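Local atomic coordinates of DUF3201 domain-containing protein (Pyrococcus furiosus, PDB entry 1YB3), a protein that is of unknown function but belongs to the DUF3201 family and folds as a single chain with helices packed against an antiparallel sheet. Residues Glu97-Val102 / Glu132-Ile137; Ile103-Lys108 / Ile162-Glu167; Leu109-Ala114 / Glu119-Phe124. All coordinates share one frame; numbering follows the deposited sequence.

Interaction 1 (Glu97-Val102 / Glu132-Ile137)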
loop_
_atom_site.group_PDB
_atom_site.type_symbol
_atom_site.label_atom_id
_atom_site.label_comp_id
_atom_site.label_asym_id
_atom_site.label_seq_id
_atom_site.Cartn_x
_atom_site.Cartn_y
_atom_site.Cartn_z
ATOM N N GLU A 97 18.712 -0.048 -6.511
ATOM C CA GLU A 97 18.048 -0.266 -7.806
ATOM C C GLU A 97 16.564 -0.619 -7.668
ATOM O O GLU A 97 15.740 -0.138 -8.445
ATOM C CB GLU A 97 18.762 -1.306 -8.677
ATOM C CG GLU A 97 18.406 -1.140 -10.163
ATOM C CD GLU A 97 18.971 -2.225 -11.056
ATOM O OE1 GLU A 97 19.947 -2.898 -10.655
ATOM O OE2 GLU A 97 18.437 -2.397 -12.173
ATOM N N PHE A 98 16.226 -1.449 -6.677
ATOM C CA PHE A 98 14.805 -1.747 -6.430
ATOM C C PHE A 98 14.038 -0.458 -6.108
ATOM O O PHE A 98 12.987 -0.197 -6.680
ATOM C CB PHE A 98 14.623 -2.762 -5.313
ATOM C CG PHE A 98 13.171 -3.037 -4.982
ATOM C CD1 PHE A 98 12.365 -3.780 -5.858
ATOM C CD2 PHE A 98 12.605 -2.528 -3.815
ATOM C CE1 PHE A 98 11.026 -4.035 -5.565
ATOM C CE2 PHE A 98 11.261 -2.774 -3.502
ATOM C CZ PHE A 98 10.464 -3.531 -4.382
ATOM N N ILE A 99 14.594 0.352 -5.214
ATOM C CA ILE A 99 13.999 1.639 -4.852
ATOM C C ILE A 99 13.770 2.532 -6.085
ATOM O O ILE A 99 12.674 3.076 -6.269
ATOM C CB ILE A 99 14.876 2.394 -3.802
ATOM C CG1 ILE A 99 15.132 1.528 -2.555
ATOM C CG2 ILE A 99 14.295 3.769 -3.486
ATOM C CD1 ILE A 99 13.914 0.934 -1.887
ATOM N N GLU A 100 14.802 2.669 -6.930
ATOM C CA GLU A 100 14.690 3.452 -8.177
ATOM C C GLU A 100 13.576 2.923 -9.103
ATOM O O GLU A 100 12.780 3.701 -9.659
ATOM C CB GLU A 100 16.030 3.489 -8.936
ATOM C CG GLU A 100 17.132 4.249 -8.204
ATOM C CD GLU A 100 18.496 4.111 -8.861
ATOM O OE1 GLU A 100 18.737 3.112 -9.582
ATOM O OE2 GLU A 100 19.337 5.005 -8.634
ATOM N N ASP A 101 13.520 1.601 -9.251
ATOM C CA ASP A 101 12.530 0.939 -10.106
ATOM C C ASP A 101 11.102 1.107 -9.595
ATOM O O ASP A 101 10.168 1.370 -10.380
ATOM C CB ASP A 101 12.846 -0.558 -10.214
ATOM C CG ASP A 101 14.053 -0.851 -11.093
ATOM O OD1 ASP A 101 14.670 0.101 -11.618
ATOM O OD2 ASP A 101 14.382 -2.045 -11.256
ATOM N N VAL A 102 10.910 0.947 -8.290
ATOM C CA VAL A 102 9.558 1.082 -7.745
ATOM C C VAL A 102 9.029 2.531 -7.900
ATOM O O VAL A 102 7.883 2.741 -8.260
ATOM C CB VAL A 102 9.447 0.497 -6.302
ATOM C CG1 VAL A 102 10.161 1.394 -5.271
ATOM C CG2 VAL A 102 7.989 0.244 -5.939
ATOM N N GLU A 132 18.328 9.585 -3.015
ATOM C CA GLU A 132 18.063 10.242 -1.740
ATOM C C GLU A 132 17.178 9.370 -0.852
ATOM O O GLU A 132 17.411 9.262 0.347
ATOM C CB GLU A 132 17.424 11.613 -1.954
ATOM C CG GLU A 132 17.401 12.488 -0.697
ATOM C CD GLU A 132 16.739 13.842 -0.916
ATOM O OE1 GLU A 132 16.878 14.414 -2.024
ATOM O OE2 GLU A 132 16.081 14.343 0.026
ATOM N N VAL A 133 16.172 8.739 -1.454
ATOM C CA VAL A 133 15.331 7.783 -0.731
ATOM C C VAL A 133 16.168 6.653 -0.122
ATOM O O VAL A 133 16.007 6.327 1.046
ATOM C CB VAL A 133 14.212 7.207 -1.634
ATOM C CG1 VAL A 133 13.380 6.191 -0.869
ATOM C CG2 VAL A 133 13.313 8.326 -2.162
ATOM N N TRP A 134 17.063 6.057 -0.915
ATOM C CA TRP A 134 17.931 4.987 -0.428
ATOM C C TRP A 134 18.859 5.454 0.713
ATOM O O TRP A 134 19.029 4.748 1.711
ATOM C CB TRP A 134 18.741 4.362 -1.582
ATOM C CG TRP A 134 19.591 3.193 -1.154
ATOM C CD1 TRP A 134 20.953 3.108 -1.208
ATOM C CD2 TRP A 134 19.135 1.951 -0.588
ATOM N NE1 TRP A 134 21.375 1.893 -0.716
ATOM C CE2 TRP A 134 20.281 1.162 -0.333
ATOM C CE3 TRP A 134 17.869 1.431 -0.269
ATOM C CZ2 TRP A 134 20.201 -0.119 0.223
ATOM C CZ3 TRP A 134 17.790 0.159 0.282
ATOM C CH2 TRP A 134 18.948 -0.603 0.522
ATOM N N ASP A 135 19.446 6.637 0.551
ATOM C CA ASP A 135 20.272 7.249 1.598
ATOM C C ASP A 135 19.499 7.399 2.905
ATOM O O ASP A 135 20.022 7.075 3.974
ATOM C CB ASP A 135 20.805 8.606 1.137
ATOM C CG ASP A 135 21.878 8.485 0.070
ATOM O OD1 ASP A 135 22.418 7.372 -0.130
ATOM O OD2 ASP A 135 22.185 9.511 -0.571
ATOM N N ARG A 136 18.253 7.873 2.818
ATOM C CA ARG A 136 17.406 8.033 4.011
ATOM C C ARG A 136 17.130 6.691 4.689
ATOM O O ARG A 136 17.128 6.604 5.910
ATOM C CB ARG A 136 16.088 8.740 3.672
ATOM C CG ARG A 136 16.228 10.209 3.266
ATOM C CD ARG A 136 14.871 10.804 2.878
ATOM N NE ARG A 136 14.059 11.139 4.052
ATOM C CZ ARG A 136 12.850 11.702 4.007
ATOM N NH1 ARG A 136 12.284 11.996 2.840
ATOM N NH2 ARG A 136 12.197 11.967 5.135
ATOM N N ILE A 137 16.893 5.648 3.890
ATOM C CA ILE A 137 16.687 4.297 4.413
ATOM C C ILE A 137 17.953 3.746 5.111
ATOM O O ILE A 137 17.883 3.229 6.237
ATOM C CB ILE A 137 16.208 3.321 3.287
ATOM C CG1 ILE A 137 14.811 3.734 2.789
ATOM C CG2 ILE A 137 16.215 1.874 3.788
ATOM C CD1 ILE A 137 14.384 3.091 1.439
#
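Ile99 overlaps three side chains of the facing helix, each with a different carbon. Its CG1 meets the six-membered ring of Trp134 at CE3, 3.6 Å away, arriving obliquely to the ring and at about a right angle to the indole side chain. CG2, which stands anti to the backbone N of Ile99 (chi1 -55° for CG1), turns to Val133, lying 3.7 Å from its CG1. At the end of the CG1 branch of Ile99, CD1 reaches tip to tip toward CD1 of Ile137, a looser touch at 4.0 Å. The indole is carried to Ile99 because Trp134 CG is anti to its own backbone N (chi1 -176°), which swings CE3 toward the facing helix. All these contacts are apolar, and the area they bury is modest, 151 Å² for both sides together. An alanine at this position would keep CB but lose both branches, and would probably open a gap between the helices and leave the Trp134 ring without its partner on segment 97-102. The two short helical segments approach to 9.5 Å between axes and run 132° apart, a steep crossing between perpendicular and antiparallel, with Ile99 and Trp134 nearest in backbone. The sheet backs the contact: Phe147 of strand 144-150 touches Ile99, and Ile145 touches Ile137. The arrangement is that of two neighbouring helices sharing one face of an antiparallel sheet in an alpha+beta fold, joined by a small hydrophobic seam at their inner edges.

Interaction 2 (Ile103-Lys108 / Ile162-Glu167)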
loop_
_atom_site.group_PDB
_atom_site.type_symbol
_atom_site.label_atom_id
_atom_site.label_comp_id
_atom_site.label_asym_id
_atom_site.label_seq_id
_atom_site.Cartn_x
_atom_site.Cartn_y
_atom_site.Cartn_z
ATOM N N ILE A 103 9.897 3.516 -7.681
ATOM C CA ILE A 103 9.522 4.911 -7.857
ATOM C C ILE A 103 9.064 5.203 -9.298
ATOM O O ILE A 103 8.103 5.950 -9.517
ATOM C CB ILE A 103 10.666 5.858 -7.406
ATOM C CG1 ILE A 103 10.802 5.777 -5.882
ATOM C CG2 ILE A 103 10.421 7.307 -7.895
ATOM C CD1 ILE A 103 12.037 6.500 -5.325
ATOM N N ARG A 104 9.734 4.590 -10.272
ATOM C CA ARG A 104 9.373 4.793 -11.683
ATOM C C ARG A 104 8.140 4.003 -12.109
ATOM O O ARG A 104 7.514 4.343 -13.112
ATOM C CB ARG A 104 10.561 4.468 -12.614
ATOM C CG ARG A 104 11.776 5.414 -12.423
ATOM C CD ARG A 104 13.000 4.916 -13.195
ATOM N N ALA A 105 7.783 2.977 -11.327
ATOM C CA ALA A 105 6.752 2.002 -11.715
ATOM C C ALA A 105 5.321 2.355 -11.299
ATOM O O ALA A 105 4.356 1.836 -11.884
ATOM C CB ALA A 105 7.128 0.605 -11.192
ATOM N N PHE A 106 5.178 3.182 -10.259
ATOM C CA PHE A 106 3.855 3.471 -9.673
ATOM C C PHE A 106 3.623 4.951 -9.463
ATOM O O PHE A 106 4.566 5.694 -9.167
ATOM C CB PHE A 106 3.678 2.681 -8.359
ATOM C CG PHE A 106 3.831 1.204 -8.557
ATOM C CD1 PHE A 106 2.782 0.457 -9.104
ATOM C CD2 PHE A 106 5.054 0.567 -8.290
ATOM C CE1 PHE A 106 2.927 -0.921 -9.349
ATOM C CE2 PHE A 106 5.206 -0.807 -8.531
ATOM C CZ PHE A 106 4.142 -1.552 -9.072
ATOM N N GLU A 107 2.372 5.368 -9.633
ATOM C CA GLU A 107 2.005 6.779 -9.534
ATOM C C GLU A 107 1.869 7.273 -8.080
ATOM O O GLU A 107 2.708 8.044 -7.625
ATOM C CB GLU A 107 0.729 7.071 -10.338
ATOM C CG GLU A 107 0.289 8.521 -10.271
ATOM C CD GLU A 107 -0.964 8.791 -11.073
ATOM O OE1 GLU A 107 -0.952 8.512 -12.295
ATOM O OE2 GLU A 107 -1.963 9.293 -10.492
ATOM N N LYS A 108 0.841 6.801 -7.356
ATOM C CA LYS A 108 0.553 7.286 -5.989
ATOM C C LYS A 108 1.248 6.397 -4.977
ATOM O O LYS A 108 0.595 5.618 -4.263
ATOM C CB LYS A 108 -0.968 7.340 -5.738
ATOM C CG LYS A 108 -1.709 8.262 -6.712
ATOM C CD LYS A 108 -3.180 8.389 -6.355
ATOM C CE LYS A 108 -3.955 9.014 -7.508
ATOM N NZ LYS A 108 -5.414 9.086 -7.209
ATOM N N ILE A 162 -1.124 -4.596 -8.514
ATOM C CA ILE A 162 -0.602 -5.686 -7.671
ATOM C C ILE A 162 0.219 -6.637 -8.531
ATOM O O ILE A 162 1.310 -7.048 -8.141
ATOM C CB ILE A 162 -1.714 -6.467 -6.930
ATOM C CG1 ILE A 162 -2.333 -5.588 -5.862
ATOM C CG2 ILE A 162 -1.152 -7.783 -6.354
ATOM C CD1 ILE A 162 -3.620 -6.154 -5.212
ATOM N N LYS A 163 -0.289 -6.944 -9.721
ATOM C CA LYS A 163 0.417 -7.846 -10.637
ATOM C C LYS A 163 1.781 -7.253 -11.025
ATOM O O LYS A 163 2.807 -7.934 -10.958
ATOM C CB LYS A 163 -0.441 -8.109 -11.883
ATOM C CG LYS A 163 0.293 -8.913 -12.960
ATOM C CD LYS A 163 -0.620 -9.291 -14.131
ATOM C CE LYS A 163 -0.957 -8.101 -14.999
ATOM N NZ LYS A 163 -1.591 -8.538 -16.285
ATOM N N ARG A 164 1.792 -5.981 -11.427
ATOM C CA ARG A 164 3.044 -5.292 -11.770
ATOM C C ARG A 164 4.008 -5.252 -10.575
ATOM O O ARG A 164 5.209 -5.429 -10.729
ATOM C CB ARG A 164 2.796 -3.890 -12.348
ATOM C CG ARG A 164 2.133 -3.915 -13.747
ATOM C CD ARG A 164 1.805 -2.514 -14.263
ATOM N NE ARG A 164 2.993 -1.793 -14.698
ATOM C CZ ARG A 164 3.564 -0.793 -14.029
ATOM N NH1 ARG A 164 3.063 -0.390 -12.867
ATOM N NH2 ARG A 164 4.644 -0.190 -14.526
ATOM N N PHE A 165 3.466 -5.033 -9.374
ATOM C CA PHE A 165 4.312 -5.001 -8.216
ATOM C C PHE A 165 4.951 -6.361 -7.939
ATOM O O PHE A 165 6.165 -6.464 -7.679
ATOM C CB PHE A 165 3.532 -4.507 -6.978
ATOM C CG PHE A 165 4.431 -4.220 -5.801
ATOM C CD1 PHE A 165 4.971 -2.932 -5.624
ATOM C CD2 PHE A 165 4.791 -5.239 -4.911
ATOM C CE1 PHE A 165 5.841 -2.667 -4.562
ATOM C CE2 PHE A 165 5.669 -4.980 -3.827
ATOM C CZ PHE A 165 6.180 -3.682 -3.654
ATOM N N ILE A 166 4.131 -7.408 -8.003
ATOM C CA ILE A 166 4.625 -8.774 -7.761
ATOM C C ILE A 166 5.713 -9.140 -8.786
ATOM O O ILE A 166 6.754 -9.686 -8.417
ATOM C CB ILE A 166 3.463 -9.814 -7.709
ATOM C CG1 ILE A 166 2.657 -9.633 -6.408
ATOM C CG2 ILE A 166 4.007 -11.246 -7.798
ATOM C CD1 ILE A 166 1.280 -10.320 -6.393
ATOM N N GLU A 167 5.495 -8.766 -10.036
ATOM C CA GLU A 167 6.452 -9.065 -11.114
ATOM C C GLU A 167 7.779 -8.313 -10.880
ATOM O O GLU A 167 8.861 -8.882 -11.045
ATOM C CB GLU A 167 5.828 -8.772 -12.478
ATOM C CG GLU A 167 4.678 -9.740 -12.799
ATOM C CD GLU A 167 3.792 -9.311 -13.974
ATOM O OE1 GLU A 167 3.847 -8.124 -14.404
ATOM O OE2 GLU A 167 3.013 -10.185 -14.438
#
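The backbone of 103-108 ends helix 96-105 at Ala105, leaves helical angles at Phe106 and heads for strand 108-112, while 162-167 is unbroken helix whose Arg164 comes nearest to Ala105, 8.2 Å between CA atoms. This is a helix-to-strand connection packed against the C-terminal helix of an alpha+beta fold, on one face of its antiparallel sheet. Phe106 fills the space between the two. Its CG is anti to the carbonyl carbon (chi1 -58°), which sends the ring toward the helix, where CZ lies 3.6 Å from CA of Phe165. CE2 of Phe106 meets the edge of the Phe165 ring at CD1, also at 3.6 Å. The ring planes are inclined at 43°, so the pair is neither stacked nor T-shaped. On the sheet side, Phe106 touches Val149 and Phe165 meets Phe87, Phe89 and Phe147, so both rings belong to the aromatic core between helix and sheet. Arg164 runs past Phe106 in the opposite direction, its chain bent at chi3, and its guanidinium ends beside the ring with NH1 near CE1. That bend brings the group to the last turn of helix 96-105, where a carbonyl is left for a side-chain donor. Glu161 makes a salt bridge with the same NH1, a second restraint likely to limit guanidinium rotation. Ala105 O lies near the guanidinium plane, at its edge: NH1 of Arg164 donates to it nearly straight over 2.8 Å (166° at the hydrogen), and NH2 adds a weak, bent bond of 3.3 Å to the same oxygen.

Interaction 3 (Leu109-Ala114 / Glu119-Phe124)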
loop_
_atom_site.group_PDB
_atom_site.type_symbol
_atom_site.label_atom_id
_atom_site.label_comp_id
_atom_site.label_asym_id
_atom_site.label_seq_id
_atom_site.Cartn_x
_atom_site.Cartn_y
_atom_site.Cartn_z
ATOM N N LEU A 109 2.573 6.511 -4.950
ATOM C CA LEU A 109 3.449 5.686 -4.127
ATOM C C LEU A 109 3.929 6.405 -2.881
ATOM O O LEU A 109 4.308 7.580 -2.927
ATOM C CB LEU A 109 4.679 5.279 -4.958
ATOM C CG LEU A 109 5.815 4.528 -4.270
ATOM C CD1 LEU A 109 5.370 3.109 -3.938
ATOM C CD2 LEU A 109 7.034 4.515 -5.185
ATOM N N PHE A 110 3.940 5.665 -1.784
ATOM C CA PHE A 110 4.563 6.089 -0.529
ATOM C C PHE A 110 5.540 5.004 -0.089
ATOM O O PHE A 110 5.251 3.809 -0.191
ATOM C CB PHE A 110 3.506 6.268 0.582
ATOM C CG PHE A 110 2.453 7.315 0.281
ATOM C CD1 PHE A 110 2.566 8.596 0.808
ATOM C CD2 PHE A 110 1.351 7.016 -0.518
ATOM C CE1 PHE A 110 1.572 9.577 0.539
ATOM C CE2 PHE A 110 0.365 7.965 -0.795
ATOM C CZ PHE A 110 0.482 9.263 -0.264
ATOM N N ILE A 111 6.693 5.417 0.436
ATOM C CA ILE A 111 7.630 4.462 1.019
ATOM C C ILE A 111 7.931 4.964 2.424
ATOM O O ILE A 111 8.334 6.119 2.583
ATOM C CB ILE A 111 8.949 4.395 0.230
ATOM C CG1 ILE A 111 8.675 4.123 -1.258
ATOM C CG2 ILE A 111 9.888 3.338 0.817
ATOM C CD1 ILE A 111 9.936 4.256 -2.152
ATOM N N TYR A 112 7.708 4.107 3.406
ATOM C CA TYR A 112 7.751 4.529 4.818
ATOM C C TYR A 112 8.168 3.403 5.734
ATOM O O TYR A 112 8.070 2.247 5.369
ATOM C CB TYR A 112 6.397 5.129 5.248
ATOM C CG TYR A 112 5.156 4.277 5.024
ATOM C CD1 TYR A 112 4.786 3.276 5.929
ATOM C CD2 TYR A 112 4.333 4.500 3.908
ATOM C CE1 TYR A 112 3.611 2.497 5.723
ATOM C CE2 TYR A 112 3.170 3.743 3.695
ATOM C CZ TYR A 112 2.817 2.741 4.600
ATOM O OH TYR A 112 1.666 1.989 4.400
ATOM N N GLY A 113 8.657 3.747 6.931
ATOM C CA GLY A 113 9.007 2.743 7.939
ATOM C C GLY A 113 7.806 2.265 8.735
ATOM O O GLY A 113 6.718 2.084 8.184
ATOM N N ALA A 114 7.997 2.076 10.045
ATOM C CA ALA A 114 6.942 1.537 10.914
ATOM C C ALA A 114 5.652 2.364 10.924
ATOM O O ALA A 114 4.564 1.799 10.948
ATOM C CB ALA A 114 7.454 1.345 12.340
ATOM N N GLU A 119 7.621 8.181 9.575
ATOM C CA GLU A 119 8.848 7.776 8.918
ATOM C C GLU A 119 8.670 7.672 7.417
ATOM O O GLU A 119 8.718 6.571 6.864
ATOM C CB GLU A 119 9.341 6.433 9.475
ATOM C CG GLU A 119 9.889 6.469 10.899
ATOM C CD GLU A 119 9.018 5.762 11.916
ATOM O OE1 GLU A 119 8.270 4.827 11.559
ATOM O OE2 GLU A 119 9.109 6.115 13.105
ATOM N N ASP A 120 8.470 8.811 6.759
ATOM C CA ASP A 120 8.291 8.831 5.310
ATOM C C ASP A 120 9.601 8.986 4.536
ATOM O O ASP A 120 10.271 10.022 4.605
ATOM C CB ASP A 120 7.241 9.855 4.888
ATOM C CG ASP A 120 6.797 9.663 3.456
ATOM O OD1 ASP A 120 6.062 8.676 3.168
ATOM O OD2 ASP A 120 7.193 10.503 2.621
ATOM N N PHE A 121 9.945 7.954 3.773
ATOM C CA PHE A 121 11.127 7.983 2.918
ATOM C C PHE A 121 10.849 8.618 1.552
ATOM O O PHE A 121 11.712 9.313 0.992
ATOM C CB PHE A 121 11.694 6.570 2.739
ATOM C CG PHE A 121 12.152 5.932 4.013
ATOM C CD1 PHE A 121 13.310 6.381 4.665
ATOM C CD2 PHE A 121 11.433 4.871 4.572
ATOM C CE1 PHE A 121 13.731 5.777 5.852
ATOM C CE2 PHE A 121 11.851 4.267 5.762
ATOM C CZ PHE A 121 13.009 4.714 6.392
ATOM N N TYR A 122 9.647 8.365 1.025
ATOM C CA TYR A 122 9.211 8.904 -0.257
ATOM C C TYR A 122 7.715 9.162 -0.176
ATOM O O TYR A 122 6.955 8.324 0.332
ATOM C CB TYR A 122 9.519 7.911 -1.392
ATOM C CG TYR A 122 9.036 8.331 -2.768
ATOM C CD1 TYR A 122 9.844 9.110 -3.614
ATOM C CD2 TYR A 122 7.781 7.925 -3.237
ATOM C CE1 TYR A 122 9.391 9.487 -4.887
ATOM C CE2 TYR A 122 7.321 8.295 -4.489
ATOM C CZ TYR A 122 8.128 9.067 -5.321
ATOM O OH TYR A 122 7.657 9.412 -6.571
ATOM N N ASN A 123 7.312 10.336 -0.652
ATOM C CA ASN A 123 5.912 10.719 -0.803
ATOM C C ASN A 123 5.773 11.272 -2.211
ATOM O O ASN A 123 6.436 12.256 -2.552
ATOM C CB ASN A 123 5.543 11.794 0.239
ATOM C CG ASN A 123 4.058 12.113 0.262
ATOM O OD1 ASN A 123 3.420 12.191 -0.768
ATOM N ND2 ASN A 123 3.509 12.328 1.461
ATOM N N PHE A 124 4.928 10.643 -3.030
ATOM C CA PHE A 124 4.814 11.010 -4.457
ATOM C C PHE A 124 4.306 12.440 -4.670
ATOM O O PHE A 124 4.477 13.008 -5.755
ATOM C CB PHE A 124 3.879 10.038 -5.182
ATOM C CG PHE A 124 2.418 10.360 -5.016
ATOM C CD1 PHE A 124 1.731 11.075 -6.003
ATOM C CD2 PHE A 124 1.718 9.929 -3.879
ATOM C CE1 PHE A 124 0.357 11.367 -5.860
ATOM C CE2 PHE A 124 0.351 10.204 -3.724
ATOM C CZ PHE A 124 -0.333 10.932 -4.721
#
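Ile111 O accepts two backbone N-H groups from consecutive residues, the mark of a classic beta bulge: Phe121 N at 2.7 Å and Tyr122 N at 3.0 Å. The Tyr122 donor lies in the carbonyl plane on a lone pair, the Phe121 donor is tilted from it. In return Ile111 N bonds to Tyr122 O, completing a hydrogen-bonded antiparallel pair. The extra residue shifts the register by one, pairing Phe110 with Asn123 before the bulge and Tyr112 with Asp120 after it; beyond that, Gly113 N binds Glu119 O at 2.8 Å. On one face, the Phe110 ring lies beside the Asn123 amide, pointing the same way, with CE1 of Phe110 3.5 Å from both OD1 and ND2 of Asn123. OD1 also takes the backbone N of Glu125, which is likely to hold the amide's rotation. Phe124 turns its edge to the Phe110 ring, planes at 89° and centroids 5.4 Å apart, an offset edge-to-face pair. Phe124 CG sits between the backbone N and the carbonyl carbon (chi1 82°), bringing CE2 to 3.6 Å from CZ of Phe110. On the other face, the Tyr122 ring crosses Leu109 at about a right angle, while its CB packs on CD1 of Ile111. The Phe121 ring reaches the backbone of Tyr112 and Gly113 obliquely, its CE2 3.4 Å from Gly113 N. The hairpin forms one end of the seven-stranded sheet, with 120-123 outermost and 108-112 bonded on its other side to strand 144-150; Phe121 and Tyr122 face helix 130-138, and Leu109, Ile111 and Tyr122 meet Ile103 of helix 96-105.

Overall arrangement
From the N terminus, helix 96-105 and the turn after it supply the first partners of two contacts: 97-102 meets helix 130-138 in interaction 1, and 103-108 meets the C-terminal helix 155-171 in interaction 2. Next comes the hairpin of interaction 3, the shortest loop, closed by 119-124 and lying wholly within the loops of both others. Interaction 1 closes at 132-137 and interaction 2 only at 162-167, so these two cross along the chain. Helix 96-105 thus bridges two helices, while the hairpin edge of the sheet meets helix 130-138 through Phe121 and Ile137. Ile103 also touches Val133, joining interactions 1 and 2.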